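Local coordinates for catalase (Pseudomonas syringae, PDB 1M7S), which decomposes hydrogen peroxide into water and oxygen with a bound heme, protecting the cell from peroxide damage, at residues Ala66-Ser69 and Asp70-Lys73; Pro166-Thr169 and Arg170-Leu174; Gln258-Pro262 and Glu263-Lys267; Ala311-Val314 and Pro315-Pro319; Arg323-Gln326 and Gly327-Ser331. One frame throughout, in Å; residues are numbered along the deposited sequence.

How the contacts relate
Contacts 1, 3 and 4 lie around the barrel sheet. Contact 1 touches contact 3 through L71 CD1 and V259 CG2, 3.6 Å apart, and reaches contact 4 through S72 OG and G316 O, 2.9 Å apart and probably hydrogen-bonded. Contact 4 runs on into contact 5: P319, at strand 317-319, packs its CB on V329 CG2 of helix 323-339 at 3.9 Å, and both contacts meet the second subunit. Contact 5 touches the heme itself. Contact 2 stands apart in the helical region, its centre about 20 Å from that of contact 5; the T171 side chain is nevertheless about 9 Å from a heme and about 7 Å from N124, predicted to be catalytic.

Contact 1: Ala66-Ser69 and Asp70-Lys73; sequences ADIS and DLSK
The carboxylates of D67 and D70 approach with their planes 62° apart, D67 OD2 lying 3.6 Å from D70 OD1. Two like charges this close would probably repel, but both side chains are exposed to solvent, and D67 OD2 is also occupied by S69. That oxygen closes an Asx turn: S69 N donates to it at 3.1 Å, on its anti side and 28° out of the carboxylate plane, while S69 OG donates at 2.8 Å to its syn lone pair. With CG of D67 anti to the backbone N (chi1 179°), the carboxylate leans forward along the chain toward these two donors. The D70 carboxylate folds back over the peptide between I68 and S69, bringing OD2 to 3.6 Å from I68 CA; S69 N, though near D70 OD1, points to D67 instead.

This turn belongs to the connection between strands 55-64 and 82-90 of the catalase barrel. Beneath the acidic edge, I68 and L71 are buried and meet at an angle, I68 CB 4.1 Å from L71 CG, with L71 CD1 also against I68 CG2. I68 packs further on I287 of strand 284-295 and on F77, joining the turn to the barrel wall. K73 NZ is hydrogen-bonded to K389 O. The tight winding of the chain is held by one carbonyl with two donors: I68 O receives S72 N at 2.9 Å, nearly in line with its C=O bond, and L71 N at 2.8 Å from above the carbonyl plane.

Contact 2: Pro166-Thr169 and Arg170-Leu174; sequences PEAT and RTLTL
A168 O accepts L172 N at 2.9 Å, and T169 O accepts T173 N at 3.1 Å, the i to i+4 pattern of helix 169-176. T173 OG1 donates to the same T169 O at 2.8 Å, from the opposite face of the carbonyl plane to T173 N. Its hydroxyl lies beside its own backbone N (chi1 -66°), which bends it back along the helix; Y460 OH is a further partner. T169 OG1 also turns back, but to the carbonyl three residues earlier, P166 O, at 2.7 Å, where T169 N also donates. On the side facing helix 155-163, A168 CB packs on L172 CD1 at 3.8 Å, and F162 touches both. The R170 chain extends from the helix to hydrogen-bond T128 through NH1, and T171 OG1 bonds the same threonine. Two bound waters link E167 O to the following backbone N-H groups: water 1, 2.8 Å from E167 O, accepts from T171 N, and water 2, 2.7 Å from E167 O, accepts from R170 N. The arrangement marks the start of helix 169-176 in the catalase fold, with threonine hydroxyls bonding back to main-chain carbonyls and the T171 side chain about 9 Å from a heme.

Contact 3: Gln258-Pro262 and Glu263-Lys267; sequences QVLKP and EELAK
E264 lies across the backbone of L260 and K261, its carboxylate reaching back to take K261 N on the anti lone pair of OE2 at 2.8 Å and a nearly straight 170°. CG stands beside its own backbone N and the chain runs out straight beyond it (chi2 -167°), which carries E264 OE2 back past the K261 peptide, to 3.5 Å from L260 CA and against L260 CD2. The backbone answers in the other direction: E264 N donates to K261 O at 3.0 Å, from above the carbonyl plane. K261 and E264 are thus bonded twice, once by side chain and once by main chain. P262 and E263, between them, have the backbone angles of a type I turn, by which strand 252-260 of the barrel sheet gives way to a helical turn; a weak bond from L265 N to P262 O, 3.4 Å long, continues it.

The exposed E263 folds back over K261 and P262. Its chain is bent at chi2 (-84°), and the carboxylate straddles its predecessors, E263 OE2 against K261 CB at 3.1 Å and E263 OE1 against P262 CD at 3.2 Å. The K261 chain curls away at its end: K261 NZ stays 5.3 Å from E264 OE2 and slightly farther from E263 OE2, too far for a salt bridge, and any attraction is probably modest. On the buried side L265 CD2 meets L260 CD1 at 3.8 Å. L260 packs further on W279 and V282, while L265 and P262 rest on Y207 of the adjacent strand 205-214.

Contact 4: Ala311-Val314 and Pro315-Pro319; sequences ANLV and PGIEP
L313, V314, I317 and P319 form the apolar centre. V314 and I317 run side by side in the same direction, with V314 CG2 3.8 Å from I317 CD1. L313 reaches across to the other branch of I317, its CD2 4.1 Å from I317 CG2, and its second methyl, CD1, sits 3.7 Å from P319 CD. The two methyls of L313 thus lie along the same side of the strand, CD1 at P319 and CD2 at I317, where L313 CD2 is also 3.6 Å from I317 O. The I317 side chain divides its contacts too, CG1 beside its backbone N carrying CD1 to V314, CG2 anti to that N facing L313.

These residues are brought together by a type II beta turn from V314 to I317, with P315 and G316 in the middle. I317 N donates to V314 O at 3.0 Å, in the carbonyl plane. G316 has a phi of 109°, where the missing beta carbon leaves room for the carbonyl oxygen of P315. The peptide bond between V314 and P315 holds V314 CB close to P315 CD, at 3.4 Å. Beyond the turn the chain enters strand 317-319, the last of the barrel sheet within this chain, pairing with strand 190-199.

Outward, polar groups take over. V314 N is buried and has no partner in the model. The next carbonyl back, L313 O, accepts from R6 NH1 and N8 ND2 of the second subunit, and V11 of that subunit packs on P315. E318 points to the other side, its OE1 hydrogen-bonded to S393 OG.

Contact 5: Arg323-Gln326 and Gly327-Ser331; sequences RLLQ and GRVFS. With HEM (protoporphyrin IX containing Fe), chain E.
R328 and L324, one helical turn apart, both meet the heme. The R328 guanidinium lies over pyrrole ring B, NE 3.4 Å from C4B and NH2 3.2 Å from C1B, with C2B over one face. A bend at chi3 (71°) lays the group along the ring after the extended first half of the chain. L324 touches the neighbouring rim, CD1 3.4 Å from methyl CMC and CD2 against the CAB vinyl. G327 has no side chain, and its backbone carbon C lies 3.6 Å from vinyl carbon CBC. S331, a further turn along, brings OG to 3.3 Å from methyl CMD; that hydroxyl is hydrogen-bonded to D42 of the third subunit.

Helix 323-339 sets these positions. L325 O receives V329 N at 3.0 Å, whereas the bonds from R328 N to L324 O and L325 O are weak; R328 CG itself lies 3.3 Å from L324 O. L325 and V329 also pack on P319 of strand 317-319. The guanidinium is held by H194 through NH1, and through NH2 by V122 O and by Y332 OH.

Y332 is by similarity the axial iron ligand, so this is the proximal side of the catalase heme pocket; water 3 sits on the opposite face, 2.5 Å from the iron. An arginine hydrogen-bonded to that tyrosine oxygen while lying over the porphyrin would probably draw electron density from the oxygen and so temper its donation to the iron.

Contact 1: Ala66-Ser69 and Asp70-Lys73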
# COMPACT_ATOMS: atom_id res chain seq x y z
N ALA A 66 17.49 34.70 -23.30
CA ALA A 66 18.88 35.13 -23.39
C ALA A 66 19.72 34.03 -24.01
O ALA A 66 19.27 32.90 -24.12
CB ALA A 66 19.41 35.47 -21.99
N ASP A 67 20.96 34.40 -24.35
CA ASP A 67 21.89 33.41 -24.88
C ASP A 67 22.73 32.91 -23.70
O ASP A 67 23.64 33.64 -23.24
CB ASP A 67 22.85 34.00 -25.92
CG ASP A 67 23.84 32.97 -26.43
OD1 ASP A 67 24.73 33.36 -27.24
OD2 ASP A 67 23.79 31.77 -26.08
N ILE A 68 22.42 31.73 -23.19
CA ILE A 68 23.25 31.16 -22.12
C ILE A 68 23.76 29.80 -22.55
O ILE A 68 24.12 28.91 -21.77
CB ILE A 68 22.65 31.16 -20.70
CG1 ILE A 68 21.32 30.40 -20.66
CG2 ILE A 68 22.51 32.57 -20.12
CD1 ILE A 68 20.90 30.09 -19.23
N SER A 69 24.05 29.63 -23.86
CA SER A 69 24.61 28.38 -24.39
C SER A 69 25.98 28.06 -23.81
O SER A 69 26.45 26.93 -23.63
CB SER A 69 24.66 28.46 -25.94
OG SER A 69 25.54 29.53 -26.25
N ASP A 70 26.71 29.09 -23.41
CA ASP A 70 27.97 29.13 -22.71
C ASP A 70 27.90 28.49 -21.32
O ASP A 70 28.84 27.90 -20.78
CB ASP A 70 28.36 30.62 -22.64
CG ASP A 70 27.14 31.54 -22.63
OD1 ASP A 70 26.51 31.90 -23.68
OD2 ASP A 70 26.71 31.95 -21.52
N LEU A 71 26.73 28.57 -20.68
CA LEU A 71 26.49 27.98 -19.38
C LEU A 71 25.81 26.61 -19.49
O LEU A 71 26.20 25.68 -18.75
CB LEU A 71 25.54 28.88 -18.56
CG LEU A 71 25.94 30.36 -18.40
CD1 LEU A 71 25.08 31.01 -17.32
CD2 LEU A 71 27.43 30.56 -18.12
N SER A 72 24.79 26.48 -20.33
CA SER A 72 24.05 25.20 -20.37
C SER A 72 23.62 24.83 -21.77
O SER A 72 23.20 25.68 -22.54
CB SER A 72 22.82 25.33 -19.44
OG SER A 72 22.09 24.11 -19.38
N LYS A 73 23.70 23.55 -22.03
CA LYS A 73 23.18 23.00 -23.29
C LYS A 73 21.68 22.74 -23.21
O LYS A 73 21.06 22.30 -24.21
CB LYS A 73 23.95 21.77 -23.67
CG LYS A 73 23.77 20.56 -22.75
CD LYS A 73 24.81 19.51 -23.10
CE LYS A 73 24.79 18.39 -22.08
NZ LYS A 73 25.73 17.29 -22.39

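Contact 2: Pro166-Thr169 and Arg170-Leu174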
# COMPACT_ATOMS: atom_id res chain seq x y z
N PRO A 166 23.91 26.96 14.94
CA PRO A 166 24.24 28.35 14.73
C PRO A 166 24.10 28.74 13.24
O PRO A 166 23.75 29.92 12.94
CB PRO A 166 25.72 28.56 15.21
CG PRO A 166 26.25 27.15 15.22
CD PRO A 166 25.08 26.19 15.41
N GLU A 167 24.19 27.76 12.35
CA GLU A 167 23.98 28.01 10.92
C GLU A 167 22.53 28.35 10.58
O GLU A 167 22.26 28.93 9.50
CB GLU A 167 24.52 26.88 10.07
CG GLU A 167 23.76 25.56 10.27
CD GLU A 167 24.48 24.66 11.30
OE1 GLU A 167 24.45 23.42 11.04
OE2 GLU A 167 24.97 25.19 12.36
N ALA A 168 21.55 28.07 11.45
CA ALA A 168 20.14 28.47 11.22
C ALA A 168 19.77 29.93 11.51
O ALA A 168 18.71 30.41 11.13
CB ALA A 168 19.27 27.64 12.13
N THR A 169 20.74 30.72 11.99
CA THR A 169 20.48 32.09 12.39
C THR A 169 19.94 32.95 11.26
O THR A 169 18.95 33.69 11.44
CB THR A 169 21.73 32.74 13.03
OG1 THR A 169 22.18 31.84 14.04
CG2 THR A 169 21.54 34.12 13.68
N ARG A 170 20.56 32.88 10.08
CA ARG A 170 20.06 33.77 8.99
C ARG A 170 18.64 33.39 8.60
O ARG A 170 17.77 34.27 8.47
CB ARG A 170 21.04 33.60 7.80
CG ARG A 170 20.70 34.58 6.65
CD ARG A 170 21.38 34.11 5.34
NE ARG A 170 21.23 35.25 4.42
CZ ARG A 170 20.17 35.72 3.75
NH1 ARG A 170 19.01 35.10 3.65
NH2 ARG A 170 20.39 36.86 3.09
N THR A 171 18.34 32.12 8.38
CA THR A 171 16.99 31.77 7.95
C THR A 171 15.94 31.89 9.04
O THR A 171 14.78 32.21 8.76
CB THR A 171 16.95 30.42 7.21
OG1 THR A 171 18.01 30.53 6.21
CG2 THR A 171 15.63 30.16 6.53
N LEU A 172 16.25 31.70 10.33
CA LEU A 172 15.30 32.00 11.39
C LEU A 172 15.00 33.50 11.42
O LEU A 172 13.89 33.91 11.75
CB LEU A 172 15.89 31.61 12.77
CG LEU A 172 15.94 30.08 12.92
CD1 LEU A 172 16.81 29.77 14.13
CD2 LEU A 172 14.50 29.58 13.04
N THR A 173 15.93 34.34 11.03
CA THR A 173 15.69 35.81 10.95
C THR A 173 14.68 36.06 9.85
O THR A 173 13.69 36.78 10.09
CB THR A 173 17.03 36.51 10.62
OG1 THR A 173 17.87 36.29 11.76
CG2 THR A 173 16.94 38.01 10.38
N LEU A 174 14.77 35.37 8.71
CA LEU A 174 13.72 35.55 7.70
C LEU A 174 12.35 35.04 8.19
O LEU A 174 11.29 35.64 8.05
CB LEU A 174 14.04 34.68 6.44
CG LEU A 174 15.20 35.18 5.59
CD1 LEU A 174 15.45 34.15 4.46
CD2 LEU A 174 14.94 36.54 4.93
O HOH W 1 20.21 29.86 7.87
O HOH W 2 23.11 31.53 9.51

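Contact 3: Gln258-Pro262 and Glu263-Lys267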
# COMPACT_ATOMS: atom_id res chain seq x y z
N GLN A 258 22.71 33.81 -11.12
CA GLN A 258 23.96 34.32 -10.57
C GLN A 258 24.96 33.23 -10.91
O GLN A 258 24.63 32.04 -10.76
CB GLN A 258 24.03 34.56 -9.04
CG GLN A 258 23.31 35.82 -8.61
CD GLN A 258 23.33 35.84 -7.08
OE1 GLN A 258 22.72 34.92 -6.51
NE2 GLN A 258 23.96 36.82 -6.46
N VAL A 259 26.09 33.58 -11.51
CA VAL A 259 27.01 32.58 -12.04
C VAL A 259 28.40 32.65 -11.47
O VAL A 259 28.89 33.79 -11.42
CB VAL A 259 27.12 32.80 -13.59
CG1 VAL A 259 28.02 31.84 -14.33
CG2 VAL A 259 25.75 32.76 -14.25
N LEU A 260 28.95 31.51 -11.07
CA LEU A 260 30.33 31.44 -10.62
C LEU A 260 31.01 30.23 -11.26
O LEU A 260 30.43 29.16 -11.50
CB LEU A 260 30.49 31.29 -9.11
CG LEU A 260 30.11 32.45 -8.19
CD1 LEU A 260 30.17 32.03 -6.72
CD2 LEU A 260 31.01 33.64 -8.40
N LYS A 261 32.29 30.42 -11.66
CA LYS A 261 33.10 29.33 -12.17
C LYS A 261 33.63 28.52 -10.97
O LYS A 261 33.86 29.01 -9.87
CB LYS A 261 34.30 29.91 -12.94
CG LYS A 261 33.96 30.81 -14.10
CD LYS A 261 35.21 31.09 -14.93
CE LYS A 261 35.32 32.58 -15.26
NZ LYS A 261 34.39 32.92 -16.38
N PRO A 262 33.90 27.24 -11.19
CA PRO A 262 34.41 26.29 -10.22
C PRO A 262 35.66 26.76 -9.49
O PRO A 262 35.78 26.71 -8.26
CB PRO A 262 34.65 24.98 -11.01
CG PRO A 262 33.58 25.12 -12.08
CD PRO A 262 33.65 26.59 -12.49
N GLU A 263 36.58 27.37 -10.21
CA GLU A 263 37.84 27.92 -9.71
C GLU A 263 37.71 29.18 -8.88
O GLU A 263 38.66 29.68 -8.25
CB GLU A 263 38.69 28.24 -10.97
CG GLU A 263 37.88 28.89 -12.06
CD GLU A 263 37.10 27.98 -12.99
OE1 GLU A 263 36.80 26.81 -12.87
OE2 GLU A 263 36.84 28.53 -14.11
N GLU A 264 36.52 29.79 -8.82
CA GLU A 264 36.29 30.97 -8.03
C GLU A 264 35.77 30.68 -6.62
O GLU A 264 35.83 31.59 -5.81
CB GLU A 264 35.20 31.83 -8.69
CG GLU A 264 35.45 32.10 -10.17
CD GLU A 264 34.50 33.22 -10.61
OE1 GLU A 264 34.92 34.38 -10.35
OE2 GLU A 264 33.42 32.96 -11.18
N LEU A 265 35.25 29.49 -6.36
CA LEU A 265 34.61 29.26 -5.06
C LEU A 265 35.47 29.40 -3.84
O LEU A 265 34.96 29.75 -2.74
CB LEU A 265 33.93 27.84 -5.09
CG LEU A 265 33.05 27.64 -6.33
CD1 LEU A 265 32.17 26.37 -6.19
CD2 LEU A 265 32.09 28.78 -6.60
N ALA A 266 36.76 29.02 -3.99
CA ALA A 266 37.61 29.03 -2.81
C ALA A 266 37.98 30.44 -2.40
O ALA A 266 38.42 30.64 -1.25
CB ALA A 266 38.88 28.21 -3.09
N LYS A 267 37.79 31.44 -3.25
CA LYS A 267 38.16 32.81 -2.85
C LYS A 267 37.23 33.47 -1.83
O LYS A 267 37.58 34.42 -1.12
CB LYS A 267 38.19 33.54 -4.19
CG LYS A 267 37.34 34.73 -4.48
CD LYS A 267 37.24 35.00 -5.98
CE LYS A 267 38.36 35.85 -6.52
NZ LYS A 267 38.01 36.36 -7.89

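Contact 4: Ala311-Val314 and Pro315-Pro319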
# COMPACT_ATOMS: atom_id res chain seq x y z
N ALA A 311 15.57 15.38 -8.55
CA ALA A 311 16.12 14.34 -9.37
C ALA A 311 15.59 14.45 -10.82
O ALA A 311 16.18 13.75 -11.64
CB ALA A 311 15.78 12.94 -8.86
N ASN A 312 14.52 15.17 -11.11
CA ASN A 312 14.05 15.21 -12.50
C ASN A 312 14.92 16.30 -13.18
O ASN A 312 14.66 17.48 -13.02
CB ASN A 312 12.57 15.56 -12.57
CG ASN A 312 11.67 14.43 -12.13
OD1 ASN A 312 11.98 13.27 -12.37
ND2 ASN A 312 10.53 14.71 -11.49
N LEU A 313 15.97 15.84 -13.83
CA LEU A 313 16.97 16.68 -14.47
C LEU A 313 17.06 16.39 -15.97
O LEU A 313 16.63 15.32 -16.39
CB LEU A 313 18.37 16.28 -13.93
CG LEU A 313 18.58 16.65 -12.46
CD1 LEU A 313 19.72 15.82 -11.86
CD2 LEU A 313 18.80 18.15 -12.32
N VAL A 314 17.58 17.37 -16.69
CA VAL A 314 17.77 17.14 -18.16
C VAL A 314 19.26 17.36 -18.40
O VAL A 314 19.93 18.11 -17.66
CB VAL A 314 16.86 18.12 -18.89
CG1 VAL A 314 15.36 17.82 -18.69
CG2 VAL A 314 17.05 19.57 -18.45
N PRO A 315 19.78 16.89 -19.50
CA PRO A 315 21.18 17.07 -19.89
C PRO A 315 21.46 18.55 -19.92
O PRO A 315 20.69 19.33 -20.49
CB PRO A 315 21.32 16.37 -21.26
CG PRO A 315 20.25 15.28 -21.12
CD PRO A 315 19.08 16.03 -20.47
N GLY A 316 22.50 19.02 -19.25
CA GLY A 316 22.81 20.44 -19.16
C GLY A 316 22.56 20.99 -17.75
O GLY A 316 22.90 22.13 -17.47
N ILE A 317 21.91 20.20 -16.90
CA ILE A 317 21.57 20.70 -15.56
C ILE A 317 21.86 19.57 -14.60
O ILE A 317 21.39 18.44 -14.82
CB ILE A 317 20.09 21.11 -15.40
CG1 ILE A 317 19.61 22.06 -16.47
CG2 ILE A 317 19.94 21.69 -13.99
CD1 ILE A 317 18.21 22.61 -16.48
N GLU A 318 22.67 19.82 -13.59
CA GLU A 318 23.00 18.74 -12.64
C GLU A 318 23.00 19.40 -11.24
O GLU A 318 23.16 20.60 -11.07
CB GLU A 318 24.40 18.20 -12.93
CG GLU A 318 24.70 17.49 -14.23
CD GLU A 318 26.07 16.91 -14.47
OE1 GLU A 318 26.96 16.88 -13.59
OE2 GLU A 318 26.34 16.43 -15.61
N PRO A 319 22.95 18.56 -10.23
CA PRO A 319 23.13 18.97 -8.84
C PRO A 319 24.59 19.36 -8.55
O PRO A 319 25.53 18.83 -9.15
CB PRO A 319 22.77 17.76 -7.98
CG PRO A 319 22.98 16.62 -8.93
CD PRO A 319 22.87 17.09 -10.38

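Contact 5: Arg323-Gln326 and Gly327-Ser331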
# COMPACT_ATOMS: atom_id res chain seq x y z
N ARG A 323 25.69 19.96 0.20
CA ARG A 323 25.28 18.77 0.90
C ARG A 323 23.82 18.64 1.28
O ARG A 323 23.38 17.49 1.49
CB ARG A 323 26.12 18.68 2.21
CG ARG A 323 27.55 18.39 1.77
CD ARG A 323 28.41 18.29 3.04
NE ARG A 323 29.84 18.34 2.68
CZ ARG A 323 30.79 18.37 3.64
NH1 ARG A 323 30.49 18.35 4.92
NH2 ARG A 323 32.06 18.37 3.24
N LEU A 324 23.06 19.70 1.29
CA LEU A 324 21.63 19.64 1.52
C LEU A 324 20.96 19.18 0.23
O LEU A 324 20.05 18.33 0.21
CB LEU A 324 21.16 21.08 1.89
CG LEU A 324 19.76 21.13 2.48
CD1 LEU A 324 19.71 20.37 3.80
CD2 LEU A 324 19.35 22.58 2.63
N LEU A 325 21.45 19.76 -0.89
CA LEU A 325 20.88 19.38 -2.19
C LEU A 325 21.06 17.91 -2.53
O LEU A 325 20.17 17.25 -3.10
CB LEU A 325 21.49 20.16 -3.36
CG LEU A 325 20.98 19.82 -4.78
CD1 LEU A 325 19.47 19.87 -4.97
CD2 LEU A 325 21.68 20.80 -5.75
N GLN A 326 22.26 17.37 -2.28
CA GLN A 326 22.58 15.99 -2.51
C GLN A 326 21.52 15.07 -1.90
O GLN A 326 21.04 14.12 -2.54
CB GLN A 326 23.98 15.67 -1.95
CG GLN A 326 25.13 16.40 -2.71
CD GLN A 326 25.47 15.55 -3.93
OE1 GLN A 326 25.66 14.36 -3.82
NE2 GLN A 326 25.56 16.15 -5.13
N GLY A 327 21.15 15.31 -0.64
CA GLY A 327 20.06 14.52 -0.03
C GLY A 327 18.73 14.67 -0.74
O GLY A 327 17.94 13.68 -0.83
N ARG A 328 18.45 15.85 -1.28
CA ARG A 328 17.17 16.13 -1.96
C ARG A 328 17.10 15.37 -3.28
O ARG A 328 16.01 14.93 -3.65
CB ARG A 328 16.98 17.61 -2.20
CG ARG A 328 16.98 18.47 -0.93
CD ARG A 328 16.79 19.96 -1.33
NE ARG A 328 15.41 20.12 -1.79
CZ ARG A 328 15.08 21.10 -2.64
NH1 ARG A 328 16.06 21.92 -3.07
NH2 ARG A 328 13.84 21.26 -3.01
N VAL A 329 18.27 15.09 -3.89
CA VAL A 329 18.24 14.26 -5.12
C VAL A 329 17.69 12.88 -4.86
O VAL A 329 17.02 12.27 -5.70
CB VAL A 329 19.66 14.23 -5.73
CG1 VAL A 329 19.75 13.31 -6.91
CG2 VAL A 329 19.94 15.68 -6.19
N PHE A 330 17.82 12.35 -3.67
CA PHE A 330 17.32 11.05 -3.27
C PHE A 330 15.88 11.13 -2.74
O PHE A 330 15.01 10.27 -3.08
CB PHE A 330 18.24 10.45 -2.16
CG PHE A 330 17.56 9.18 -1.60
CD1 PHE A 330 17.54 8.03 -2.35
CD2 PHE A 330 16.96 9.18 -0.35
CE1 PHE A 330 16.91 6.88 -1.88
CE2 PHE A 330 16.31 8.05 0.12
CZ PHE A 330 16.28 6.90 -0.65
N SER A 331 15.68 12.06 -1.81
CA SER A 331 14.42 12.01 -1.02
C SER A 331 13.09 12.23 -1.70
O SER A 331 12.05 11.64 -1.29
CB SER A 331 14.60 13.06 0.12
OG SER A 331 13.39 13.02 0.86
CHA HEM E . 8.72 18.92 -0.46
CHB HEM E . 11.45 22.88 -1.00
CHC HEM E . 14.90 20.84 1.72
CHD HEM E . 12.59 16.57 1.40
C1A HEM E . 9.17 20.17 -0.82
C2A HEM E . 8.38 21.15 -1.61
C3A HEM E . 9.14 22.24 -1.75
C4A HEM E . 10.39 21.99 -1.06
CMA HEM E . 8.82 23.54 -2.50
CAA HEM E . 6.97 20.84 -2.12
CBA HEM E . 6.90 20.44 -3.64
CGA HEM E . 5.41 20.36 -4.06
O1A HEM E . 5.04 19.19 -4.33
O2A HEM E . 4.86 21.47 -4.11
C1B HEM E . 12.64 22.67 -0.34
C2B HEM E . 13.78 23.57 -0.33
C3B HEM E . 14.73 23.01 0.44
C4B HEM E . 14.22 21.75 0.91
CMB HEM E . 13.80 24.92 -1.07
CAB HEM E . 16.12 23.51 0.84
CBB HEM E . 16.84 24.35 0.11
C1C HEM E . 14.61 19.50 1.76
C2C HEM E . 15.54 18.47 2.18
C3C HEM E . 14.91 17.29 2.07
C4C HEM E . 13.56 17.56 1.63
CMC HEM E . 17.01 18.69 2.60
CAC HEM E . 15.41 15.86 2.35
CBC HEM E . 16.65 15.43 2.06
C1D HEM E . 11.31 16.88 0.93
C2D HEM E . 10.24 15.90 0.78
C3D HEM E . 9.18 16.54 0.27
C4D HEM E . 9.55 17.92 0.09
CMD HEM E . 10.41 14.43 1.18
CAD HEM E . 7.79 15.94 -0.10
CBD HEM E . 7.77 15.61 -1.64
CGD HEM E . 6.53 14.84 -2.08
O1D HEM E . 6.22 14.96 -3.32
O2D HEM E . 5.87 14.11 -1.30
NA HEM E . 10.35 20.75 -0.48
NB HEM E . 12.94 21.55 0.41
NC HEM E . 13.40 18.93 1.46
ND HEM E . 10.86 18.09 0.45
FE HEM E . 11.92 19.80 0.41
O HOH W 3 11.43 21.06 2.54